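Local coordinates for putative exotoxin (superantigen) (Streptococcus pyogenes, PDB 1TY0), which probably acts as a superantigenic toxin, engaging T-cell receptors through a surface that it can also use to dimerise, and binds zinc, at residues Y25-I30 and N67-I72; V91-N96 and K126-I131. All coordinates share one frame; numbering follows the deposited sequence.

Interaction 1. Residues Y25-I30 and N67-I72; sequences YTNCNI and NQKVNI
Asn-71 reaches across its strand edge to Asn-27 at the point where an antiparallel pairing is forced out of step, a worked example of how a sheet absorbs an extra residue. Its OD1 takes the N-H of Asn-27, with N and OD1 2.8 Å apart and the donor lying nearly on the line of the side-chain carbonyl. CG stands beside the backbone N of Asn-71 (chi1 -68°), which brings the amide over to Thr-26 and Asn-27; its ND2 binds Asn-98 OD1. The amide thus occupies the break, while paired backbone bonds resume on both flanks: Tyr-25 with Ile-72, and Cys-28 with Val-70, where Cys-28 N to Val-70 O is 2.8 Å. Farther along, Ile-30 N bonds to Gln-68 O and Asn-67 N to Ile-30 O.

The tight side carries Cys-28, Val-70 and Ile-72, with Ile-30 two residues further along the strand from Cys-28. CD1 of Ile-30 meets CG1 of Val-70 at 3.5 Å, the two side chains crossing at about a right angle, and Ile-40 of strand 37-41 packs against this group. The other side is looser and more open to solvent. There the Lys-69 chain, bent at chi2 (-61°), lies across the amide of Asn-27, its CG 3.5 Å from Asn-27 OD1, and the Asn-29 side chain crosses that of Asn-67, the two amide planes nearly coplanar.

Two residues, Asn-27 and Cys-28, stand opposite the single Val-70, and Asn-27 takes positive phi and psi (56° each): this is a G1 beta bulge, turning a corner between strands 23-26 and 28-33 in the curled sheet of the toxin's OB-fold domain.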
loop_
_atom_site.group_PDB
_atom_site.type_symbol
_atom_site.label_atom_id
_atom_site.label_comp_id
_atom_site.label_asym_id
_atom_site.label_seq_id
_atom_site.Cartn_x
_atom_site.Cartn_y
_atom_site.Cartn_z
ATOM N N TYR A 25 -7.387 8.348 6.660
ATOM C CA TYR A 25 -7.518 9.789 6.868
ATOM C C TYR A 25 -8.646 10.072 7.841
ATOM O O TYR A 25 -9.679 9.411 7.800
ATOM C CB TYR A 25 -7.803 10.487 5.537
ATOM C CG TYR A 25 -6.621 10.448 4.599
ATOM C CD1 TYR A 25 -5.561 11.331 4.757
ATOM C CD2 TYR A 25 -6.534 9.483 3.593
ATOM C CE1 TYR A 25 -4.436 11.261 3.942
ATOM C CE2 TYR A 25 -5.411 9.401 2.774
ATOM C CZ TYR A 25 -4.367 10.293 2.957
ATOM O OH TYR A 25 -3.232 10.207 2.185
ATOM N N THR A 26 -8.462 11.069 8.701
ATOM C CA THR A 26 -9.495 11.388 9.676
ATOM C C THR A 26 -10.072 12.795 9.530
ATOM O O THR A 26 -9.409 13.708 9.026
ATOM C CB THR A 26 -8.961 11.215 11.114
ATOM O OG1 THR A 26 -7.784 12.011 11.283
ATOM C CG2 THR A 26 -8.614 9.752 11.384
ATOM N N ASN A 27 -11.321 12.940 9.959
ATOM C CA ASN A 27 -12.034 14.217 9.936
ATOM C C ASN A 27 -12.083 14.840 8.540
ATOM O O ASN A 27 -11.675 15.984 8.339
ATOM C CB ASN A 27 -11.372 15.175 10.933
ATOM C CG ASN A 27 -12.174 16.442 11.148
ATOM O OD1 ASN A 27 -13.395 16.400 11.289
ATOM N ND2 ASN A 27 -11.486 17.576 11.190
ATOM N N CYS A 28 -12.606 14.075 7.586
ATOM C CA CYS A 28 -12.714 14.508 6.198
ATOM C C CYS A 28 -14.153 14.855 5.846
ATOM O O CYS A 28 -15.090 14.223 6.329
ATOM C CB CYS A 28 -12.234 13.398 5.271
ATOM S SG CYS A 28 -10.561 12.873 5.640
ATOM N N ASN A 29 -14.325 15.837 4.974
ATOM C CA ASN A 29 -15.664 16.266 4.588
ATOM C C ASN A 29 -16.295 15.473 3.455
ATOM O O ASN A 29 -15.651 15.201 2.438
ATOM C CB ASN A 29 -15.645 17.743 4.192
ATOM C CG ASN A 29 -17.033 18.290 3.942
ATOM O OD1 ASN A 29 -17.462 18.444 2.797
ATOM N ND2 ASN A 29 -17.752 18.571 5.018
ATOM N N ILE A 30 -17.559 15.102 3.635
ATOM C CA ILE A 30 -18.299 14.397 2.591
ATOM C C ILE A 30 -18.740 15.480 1.618
ATOM O O ILE A 30 -19.644 16.260 1.921
ATOM C CB ILE A 30 -19.565 13.697 3.139
ATOM C CG1 ILE A 30 -19.169 12.568 4.097
ATOM C CG2 ILE A 30 -20.395 13.135 1.978
ATOM C CD1 ILE A 30 -20.346 11.799 4.672
ATOM N N ASN A 67 -21.490 17.156 3.672
ATOM C CA ASN A 67 -20.737 18.026 4.566
ATOM C C ASN A 67 -20.595 17.532 5.999
ATOM O O ASN A 67 -20.224 18.284 6.897
ATOM C CB ASN A 67 -21.307 19.439 4.517
ATOM C CG ASN A 67 -21.220 20.030 3.126
ATOM O OD1 ASN A 67 -20.182 19.928 2.469
ATOM N ND2 ASN A 67 -22.306 20.637 2.663
ATOM N N GLN A 68 -20.890 16.252 6.196
ATOM C CA GLN A 68 -20.727 15.616 7.493
ATOM C C GLN A 68 -19.249 15.228 7.484
ATOM O O GLN A 68 -18.692 14.944 6.420
ATOM C CB GLN A 68 -21.588 14.352 7.574
ATOM C CG GLN A 68 -21.466 13.566 8.869
ATOM C CD GLN A 68 -22.247 12.258 8.832
ATOM O OE1 GLN A 68 -23.143 12.073 7.999
ATOM N NE2 GLN A 68 -21.918 11.344 9.746
ATOM N N LYS A 69 -18.612 15.235 8.651
ATOM C CA LYS A 69 -17.209 14.855 8.743
ATOM C C LYS A 69 -17.130 13.356 8.987
ATOM O O LYS A 69 -17.890 12.803 9.787
ATOM C CB LYS A 69 -16.518 15.604 9.886
ATOM C CG LYS A 69 -16.413 17.107 9.675
ATOM C CD LYS A 69 -15.603 17.431 8.431
ATOM C CE LYS A 69 -15.498 18.937 8.211
ATOM N NZ LYS A 69 -16.827 19.563 7.978
ATOM N N VAL A 70 -16.219 12.693 8.287
ATOM C CA VAL A 70 -16.061 11.256 8.441
ATOM C C VAL A 70 -14.603 10.842 8.477
ATOM O O VAL A 70 -13.712 11.609 8.108
ATOM C CB VAL A 70 -16.731 10.482 7.279
ATOM C CG1 VAL A 70 -18.236 10.723 7.281
ATOM C CG2 VAL A 70 -16.129 10.913 5.950
ATOM N N ASN A 71 -14.376 9.621 8.949
ATOM C CA ASN A 71 -13.042 9.047 8.983
ATOM C C ASN A 71 -13.007 7.982 7.909
ATOM O O ASN A 71 -14.021 7.336 7.619
ATOM C CB ASN A 71 -12.749 8.419 10.338
ATOM C CG ASN A 71 -12.651 9.453 11.435
ATOM O OD1 ASN A 71 -12.147 10.549 11.210
ATOM N ND2 ASN A 71 -13.123 9.108 12.630
ATOM N N ILE A 72 -11.833 7.799 7.323
ATOM C CA ILE A 72 -11.661 6.826 6.266
ATOM C C ILE A 72 -10.567 5.831 6.603
ATOM O O ILE A 72 -9.468 6.216 7.007
ATOM C CB ILE A 72 -11.237 7.502 4.944
ATOM C CG1 ILE A 72 -12.294 8.511 4.504
ATOM C CG2 ILE A 72 -10.993 6.436 3.869
ATOM C CD1 ILE A 72 -11.850 9.377 3.335
#

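Interaction 2. Residues V91-N96 and K126-I131; sequences VTPSVN and KPIFTI
Thr-92 and Ile-128 face each other across two short, nearly antiparallel strands that share no direct hydrogen bond, an instance of domains meeting through side chains and water instead of a continuous sheet. The axes of 91-93 and 128-130 come no closer than 6.6 Å, a separation bridged in two ways.

The polar link is one water molecule. It accepts from Thr-92 OG1 at 2.6 Å and donates to Ile-128 O, also at 2.6 Å, and to Pro-93 O at 2.9 Å. Three bonds thus grip it, and two carbonyl oxygens from different segments are satisfied by the same molecule. Thr-92 OG1 sits between its own backbone N and carbonyl carbon (chi1 53°), a rotation that brings the hydroxyl to the water and turns the methyl toward Thr-130.

The remaining contacts are apolar. CG2 of Thr-92 meets CG2 of Thr-130 at 3.5 Å, closer than methyl groups usually pack. CG2 of Ile-128 approaches CD of Pro-93 at 4.1 Å, the side chains roughly perpendicular, while the other branch of the isoleucine extends its CD1 to CG1 of Val-95. The side chains of Val-95 and Pro-127 slide past each other in opposite directions, Val-95 CG2 to Pro-127 CG 3.7 Å, and the side chain of Asn-96 comes at the same proline ring from the opposite direction. Val-95 is exposed, whereas Thr-92 and Thr-130 are buried.

Strand 91-93 pairs edge to edge with 69-74, which lies at roughly a right angle to the direction of 128-130; strand 128-130 pairs with 195-197, whose Thr-195 touches both Thr-92 and Ile-128. Thr-130 N-caps helix 131-146, its OG1 bonding to Glu-133 N, and Lys-126 forms a salt bridge with the same glutamate.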
loop_
_atom_site.group_PDB
_atom_site.type_symbol
_atom_site.label_atom_id
_atom_site.label_comp_id
_atom_site.label_asym_id
_atom_site.label_seq_id
_atom_site.Cartn_x
_atom_site.Cartn_y
_atom_site.Cartn_z
ATOM N N VAL A 91 -15.950 3.884 5.699
ATOM C CA VAL A 91 -16.375 5.223 6.107
ATOM C C VAL A 91 -17.185 5.243 7.399
ATOM O O VAL A 91 -18.207 4.577 7.501
ATOM C CB VAL A 91 -17.210 5.869 4.982
ATOM C CG1 VAL A 91 -17.688 7.253 5.401
ATOM C CG2 VAL A 91 -16.369 5.952 3.708
ATOM N N THR A 92 -16.718 6.021 8.373
ATOM C CA THR A 92 -17.394 6.142 9.661
ATOM C C THR A 92 -17.560 7.598 10.066
ATOM O O THR A 92 -16.805 8.473 9.644
ATOM C CB THR A 92 -16.605 5.446 10.799
ATOM O OG1 THR A 92 -15.255 5.937 10.815
ATOM C CG2 THR A 92 -16.613 3.937 10.611
ATOM N N PRO A 93 -18.564 7.879 10.902
ATOM C CA PRO A 93 -18.781 9.256 11.342
ATOM C C PRO A 93 -17.620 9.676 12.233
ATOM O O PRO A 93 -17.164 8.891 13.067
ATOM C CB PRO A 93 -20.086 9.165 12.136
ATOM C CG PRO A 93 -20.782 7.985 11.539
ATOM C CD PRO A 93 -19.659 7.002 11.346
ATOM N N SER A 94 -17.122 10.893 12.042
ATOM C CA SER A 94 -16.046 11.409 12.882
ATOM C C SER A 94 -16.791 12.186 13.960
ATOM O O SER A 94 -17.370 13.233 13.677
ATOM C CB SER A 94 -15.141 12.355 12.089
ATOM O OG SER A 94 -14.085 12.836 12.902
ATOM N N VAL A 95 -16.784 11.676 15.189
ATOM C CA VAL A 95 -17.520 12.330 16.269
ATOM C C VAL A 95 -16.694 12.992 17.368
ATOM O O VAL A 95 -17.253 13.568 18.303
ATOM C CB VAL A 95 -18.506 11.339 16.925
ATOM C CG1 VAL A 95 -19.506 10.853 15.890
ATOM C CG2 VAL A 95 -17.747 10.159 17.520
ATOM N N ASN A 96 -15.372 12.910 17.268
ATOM C CA ASN A 96 -14.519 13.540 18.266
ATOM C C ASN A 96 -13.083 13.681 17.786
ATOM O O ASN A 96 -12.822 13.652 16.583
ATOM C CB ASN A 96 -14.579 12.779 19.601
ATOM C CG ASN A 96 -14.076 11.347 19.501
ATOM O OD1 ASN A 96 -14.135 10.595 20.478
ATOM N ND2 ASN A 96 -13.579 10.963 18.331
ATOM N N LYS A 126 -10.182 5.364 16.762
ATOM C CA LYS A 126 -11.492 5.976 16.576
ATOM C C LYS A 126 -12.553 5.262 17.413
ATOM O O LYS A 126 -12.496 4.045 17.599
ATOM C CB LYS A 126 -11.872 5.986 15.084
ATOM C CG LYS A 126 -11.659 4.673 14.355
ATOM C CD LYS A 126 -12.091 4.758 12.884
ATOM C CE LYS A 126 -11.131 5.592 12.042
ATOM N NZ LYS A 126 -9.762 4.997 11.964
ATOM N N PRO A 127 -13.528 6.019 17.949
ATOM C CA PRO A 127 -14.614 5.481 18.778
ATOM C C PRO A 127 -15.628 4.645 18.002
ATOM O O PRO A 127 -16.344 3.825 18.578
ATOM C CB PRO A 127 -15.229 6.739 19.388
ATOM C CG PRO A 127 -15.046 7.750 18.300
ATOM C CD PRO A 127 -13.620 7.489 17.864
ATOM N N ILE A 128 -15.679 4.867 16.692
ATOM C CA ILE A 128 -16.573 4.140 15.798
ATOM C C ILE A 128 -15.660 3.686 14.666
ATOM O O ILE A 128 -14.995 4.511 14.045
ATOM C CB ILE A 128 -17.663 5.070 15.230
ATOM C CG1 ILE A 128 -18.481 5.667 16.375
ATOM C CG2 ILE A 128 -18.578 4.303 14.298
ATOM C CD1 ILE A 128 -19.462 6.723 15.924
ATOM N N PHE A 129 -15.610 2.385 14.405
ATOM C CA PHE A 129 -14.723 1.875 13.362
ATOM C C PHE A 129 -15.360 0.804 12.488
ATOM O O PHE A 129 -16.344 0.163 12.875
ATOM C CB PHE A 129 -13.439 1.329 14.005
ATOM C CG PHE A 129 -13.668 0.166 14.936
ATOM C CD1 PHE A 129 -13.725 -1.130 14.446
ATOM C CD2 PHE A 129 -13.852 0.376 16.303
ATOM C CE1 PHE A 129 -13.964 -2.216 15.299
ATOM C CE2 PHE A 129 -14.092 -0.696 17.163
ATOM C CZ PHE A 129 -14.149 -1.996 16.659
ATOM N N THR A 130 -14.798 0.608 11.300
ATOM C CA THR A 130 -15.326 -0.402 10.389
ATOM C C THR A 130 -14.679 -1.751 10.665
ATOM O O THR A 130 -13.551 -1.830 11.159
ATOM C CB THR A 130 -15.052 -0.047 8.908
ATOM O OG1 THR A 130 -13.635 -0.007 8.675
ATOM C CG2 THR A 130 -15.664 1.303 8.562
ATOM N N ILE A 131 -15.401 -2.818 10.350
ATOM C CA ILE A 131 -14.861 -4.149 10.519
ATOM C C ILE A 131 -13.692 -4.255 9.544
ATOM O O ILE A 131 -12.744 -4.987 9.789
ATOM C CB ILE A 131 -15.930 -5.224 10.220
ATOM C CG1 ILE A 131 -17.020 -5.141 11.297
ATOM C CG2 ILE A 131 -15.295 -6.621 10.192
ATOM C CD1 ILE A 131 -18.161 -6.120 11.121
HETATM O O HOH W 1 -15.044 6.982 13.205
#

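How the interactions relate
Followed from the N terminus, after helix 5-18 the chain runs through strands 23-26 and 28-33, then strand 37-41, helix 43-46 and strand 51-55, and returns at 67-72, where interaction 1 closes a loop of 36 residues. Interaction 2 opens only afterwards, at 91-96, and closes at 126-131 once strands 105-110 and 113-119 have been built. The two loops therefore stand in series, neither nesting nor crossing. They are joined laterally because strands 69-74 and 84-93 are neighbours in one sheet: Asn-71 N lies 2.8 Å from Thr-92 O, a probable hydrogen bond. Interaction 1 is internal to the OB-fold domain; interaction 2 ties that domain to the beta-grasp domain.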